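Local coordinates for putative uncharacterized protein (Mycobacterium tuberculosis, PDB 2Z99) that probably takes part in chromosome segregation and condensation during cell division, as the ScpB partner of a bacterial SMC complex, at residues R138-E143 / E159-R164. Numbering follows the deposited sequence.
Sequences RGLITE and ELFLER
Leu140 sets CG opposite its own carbonyl carbon (chi1 -82°), which carries its two methyls across to helix 159-165, while Phe161 holds CG anti to the backbone N (chi1 159°), a torsion that sends the ring off from the contact toward Leu106 and Ala110 of helix 100-112 while CB remains beside Leu140. The contact belongs to a winged-helix domain: the turn between helix 129-137 and the first strand of the wing, 141-146, meets the short helix that follows the second strand, 153-157. Leu140 CD1 lies 3.8 Å from Phe161 CA and 4.1 Å from Phe161 CB, the two side chains crossing nearly at right angles. The apolar, forked end of a leucine suits this buried place, with CD1 against the backbone and CB of Phe161 and CD2 3.8 Å from Arg164 NH1. The extended chain of Arg164 from CG to NE carries NH1 to that methyl, and these side chains too cross at about a right angle. Glycine suits position 139, where a Schellman motif ends helix 129-137, because it tolerates the positive phi (62°) most readily. Leu160 packs close by, its CB 4.0 Å from Gly139 O. No hydrogen bond joins the two segments directly; Thr158 links them instead, its OG1 bonding both Gly139 O and Phe161 N. Arg138 NH2 hydrogen-bonds Thr96 O, and Arg138 NH1 stays 5.1 Å from Arg164 NH1, like charges lying near each other, probably mildly unfavourably. Leu140 O approaches Phe161 obliquely, 3.5 Å from Phe161 CB and 4.1 Å from Phe161 CG.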
ATOM      1  N   ARG A 138      -9.914  12.193  26.099  1.00 50.44           N
ATOM      2  CA  ARG A 138      -8.475  12.311  25.890  1.00 51.48           C
ATOM      3  C   ARG A 138      -7.726  12.456  27.208  1.00 52.19           C
ATOM      4  O   ARG A 138      -6.513  12.688  27.209  1.00 53.28           O
ATOM      5  CB  ARG A 138      -8.142  13.515  25.013  1.00 50.97           C
ATOM      6  CG  ARG A 138      -8.744  13.472  23.640  1.00 51.99           C
ATOM      7  CD  ARG A 138      -8.183  14.592  22.799  1.00 53.82           C
ATOM      8  NE  ARG A 138      -8.777  14.596  21.470  1.00 56.23           N
ATOM      9  CZ  ARG A 138      -8.227  15.188  20.416  1.00 56.54           C
ATOM     10  NH1 ARG A 138      -7.067  15.819  20.547  1.00 55.71           N
ATOM     11  NH2 ARG A 138      -8.840  15.153  19.238  1.00 56.10           N
ATOM     12  N   GLY A 139      -8.457  12.341  28.318  1.00 51.55           N
ATOM     13  CA  GLY A 139      -7.858  12.436  29.637  1.00 48.94           C
ATOM     14  C   GLY A 139      -7.193  13.749  29.994  1.00 50.32           C
ATOM     15  O   GLY A 139      -6.324  13.779  30.870  1.00 50.98           O
ATOM     16  N   LEU A 140      -7.572  14.837  29.329  1.00 50.00           N
ATOM     17  CA  LEU A 140      -6.983  16.133  29.653  1.00 48.85           C
ATOM     18  C   LEU A 140      -7.629  16.751  30.897  1.00 47.42           C
ATOM     19  O   LEU A 140      -7.039  17.604  31.562  1.00 48.07           O
ATOM     20  CB  LEU A 140      -7.101  17.095  28.468  1.00 50.33           C
ATOM     21  CG  LEU A 140      -6.047  16.949  27.370  1.00 52.21           C
ATOM     22  CD1 LEU A 140      -4.666  16.787  28.003  1.00 52.05           C
ATOM     23  CD2 LEU A 140      -6.373  15.750  26.519  1.00 54.76           C
ATOM     24  N   ILE A 141      -8.849  16.322  31.205  1.00 44.88           N
ATOM     25  CA  ILE A 141      -9.564  16.821  32.376  1.00 44.12           C
ATOM     26  C   ILE A 141     -10.363  15.658  32.906  1.00 43.98           C
ATOM     27  O   ILE A 141     -10.521  14.650  32.223  1.00 44.80           O
ATOM     28  CB  ILE A 141     -10.563  17.978  32.038  1.00 41.44           C
ATOM     29  CG1 ILE A 141     -11.687  17.444  31.137  1.00 41.17           C
ATOM     30  CG2 ILE A 141      -9.814  19.152  31.403  1.00 37.22           C
ATOM     31  CD1 ILE A 141     -12.794  18.448  30.839  1.00 38.19           C
ATOM     32  N   THR A 142     -10.870  15.795  34.121  1.00 46.48           N
ATOM     33  CA  THR A 142     -11.670  14.732  34.712  1.00 48.46           C
ATOM     34  C   THR A 142     -12.546  15.254  35.831  1.00 49.08           C
ATOM     35  O   THR A 142     -12.332  16.353  36.335  1.00 50.10           O
ATOM     36  CB  THR A 142     -10.785  13.616  35.279  1.00 49.37           C
ATOM     37  OG1 THR A 142     -11.606  12.494  35.624  1.00 51.05           O
ATOM     38  CG2 THR A 142     -10.042  14.102  36.520  1.00 45.91           C
ATOM     39  N   GLU A 143     -13.537  14.457  36.213  1.00 52.08           N
ATOM     40  CA  GLU A 143     -14.438  14.839  37.290  1.00 56.27           C
ATOM     41  C   GLU A 143     -13.698  14.734  38.622  1.00 57.97           C
ATOM     42  O   GLU A 143     -13.091  13.704  38.923  1.00 58.49           O
ATOM     43  CB  GLU A 143     -15.681  13.936  37.308  1.00 57.02           C
ATOM     44  CG  GLU A 143     -16.509  13.975  36.026  1.00 60.41           C
ATOM     45  CD  GLU A 143     -16.101  12.907  35.021  1.00 64.18           C
ATOM     46  OE1 GLU A 143     -14.898  12.551  34.976  1.00 64.87           O
ATOM     47  OE2 GLU A 143     -16.982  12.433  34.265  1.00 64.30           O
ATOM     48  N   GLU A 159      -3.169  14.940  35.316  1.00 70.86           N
ATOM     49  CA  GLU A 159      -1.719  14.999  35.449  1.00 73.13           C
ATOM     50  C   GLU A 159      -1.153  14.957  34.031  1.00 73.98           C
ATOM     51  O   GLU A 159      -0.168  15.625  33.714  1.00 74.10           O
ATOM     52  CB  GLU A 159      -1.214  13.791  36.239  1.00 75.82           C
ATOM     53  CG  GLU A 159      -1.873  13.594  37.600  1.00 79.07           C
ATOM     54  CD  GLU A 159      -1.579  14.724  38.570  1.00 81.57           C
ATOM     55  OE1 GLU A 159      -0.382  14.988  38.835  1.00 83.44           O
ATOM     56  OE2 GLU A 159      -2.544  15.345  39.072  1.00 81.48           O
ATOM     57  N   LEU A 160      -1.797  14.160  33.185  1.00 74.94           N
ATOM     58  CA  LEU A 160      -1.400  14.011  31.793  1.00 77.17           C
ATOM     59  C   LEU A 160      -1.427  15.381  31.120  1.00 79.03           C
ATOM     60  O   LEU A 160      -0.631  15.658  30.220  1.00 79.83           O
ATOM     61  CB  LEU A 160      -2.360  13.049  31.088  1.00 76.58           C
ATOM     62  CG  LEU A 160      -1.959  12.455  29.737  1.00 76.18           C
ATOM     63  CD1 LEU A 160      -3.016  11.446  29.318  1.00 74.71           C
ATOM     64  CD2 LEU A 160      -1.804  13.548  28.691  1.00 76.03           C
ATOM     65  N   PHE A 161      -2.351  16.230  31.560  1.00 80.79           N
ATOM     66  CA  PHE A 161      -2.477  17.580  31.021  1.00 82.70           C
ATOM     67  C   PHE A 161      -1.176  18.335  31.270  1.00 85.19           C
ATOM     68  O   PHE A 161      -0.674  19.051  30.401  1.00 84.46           O
ATOM     69  CB  PHE A 161      -3.631  18.316  31.706  1.00 81.00           C
ATOM     70  CG  PHE A 161      -3.541  19.809  31.602  1.00 79.33           C
ATOM     71  CD1 PHE A 161      -3.779  20.454  30.398  1.00 78.02           C
ATOM     72  CD2 PHE A 161      -3.182  20.571  32.710  1.00 79.54           C
ATOM     73  CE1 PHE A 161      -3.658  21.834  30.296  1.00 78.28           C
ATOM     74  CE2 PHE A 161      -3.059  21.953  32.621  1.00 78.30           C
ATOM     75  CZ  PHE A 161      -3.298  22.587  31.412  1.00 77.66           C
ATOM     76  N   LEU A 162      -0.645  18.171  32.476  1.00 88.67           N
ATOM     77  CA  LEU A 162       0.599  18.817  32.862  1.00 92.47           C
ATOM     78  C   LEU A 162       1.729  18.283  31.985  1.00 95.12           C
ATOM     79  O   LEU A 162       2.697  18.990  31.703  1.00 95.68           O
ATOM     80  CB  LEU A 162       0.890  18.532  34.336  1.00 92.16           C
ATOM     81  CG  LEU A 162      -0.212  18.971  35.306  1.00 92.87           C
ATOM     82  CD1 LEU A 162      -0.004  18.318  36.662  1.00 93.67           C
ATOM     83  CD2 LEU A 162      -0.216  20.486  35.427  1.00 92.49           C
ATOM     84  N   GLU A 163       1.589  17.033  31.550  1.00 97.88           N
ATOM     85  CA  GLU A 163       2.584  16.393  30.698  1.00100.59           C
ATOM     86  C   GLU A 163       2.527  16.909  29.263  1.00101.73           C
ATOM     87  O   GLU A 163       3.425  17.632  28.830  1.00102.26           O
ATOM     88  CB  GLU A 163       2.387  14.875  30.706  1.00102.07           C
ATOM     89  CG  GLU A 163       2.758  14.200  32.017  1.00103.89           C
ATOM     90  CD  GLU A 163       2.524  12.701  31.988  1.00104.74           C
ATOM     91  OE1 GLU A 163       3.022  12.035  31.053  1.00105.22           O
ATOM     92  OE2 GLU A 163       1.843  12.190  32.902  1.00105.09           O
ATOM     93  N   ARG A 164       1.478  16.535  28.529  1.00102.73           N
ATOM     94  CA  ARG A 164       1.315  16.969  27.141  1.00104.19           C
ATOM     95  C   ARG A 164       1.557  18.463  26.992  1.00105.18           C
ATOM     96  O   ARG A 164       1.845  18.955  25.901  1.00105.27           O
ATOM     97  CB  ARG A 164      -0.087  16.639  26.630  1.00104.49           C
ATOM     98  CG  ARG A 164      -0.249  15.230  26.104  1.00105.14           C
ATOM     99  CD  ARG A 164      -1.615  15.056  25.465  1.00106.66           C
ATOM    100  NE  ARG A 164      -1.758  13.767  24.794  1.00108.46           N
ATOM    101  CZ  ARG A 164      -2.867  13.360  24.179  1.00109.55           C
ATOM    102  NH1 ARG A 164      -3.938  14.143  24.149  1.00109.49           N
ATOM    103  NH2 ARG A 164      -2.902  12.173  23.588  1.00109.83           N
TER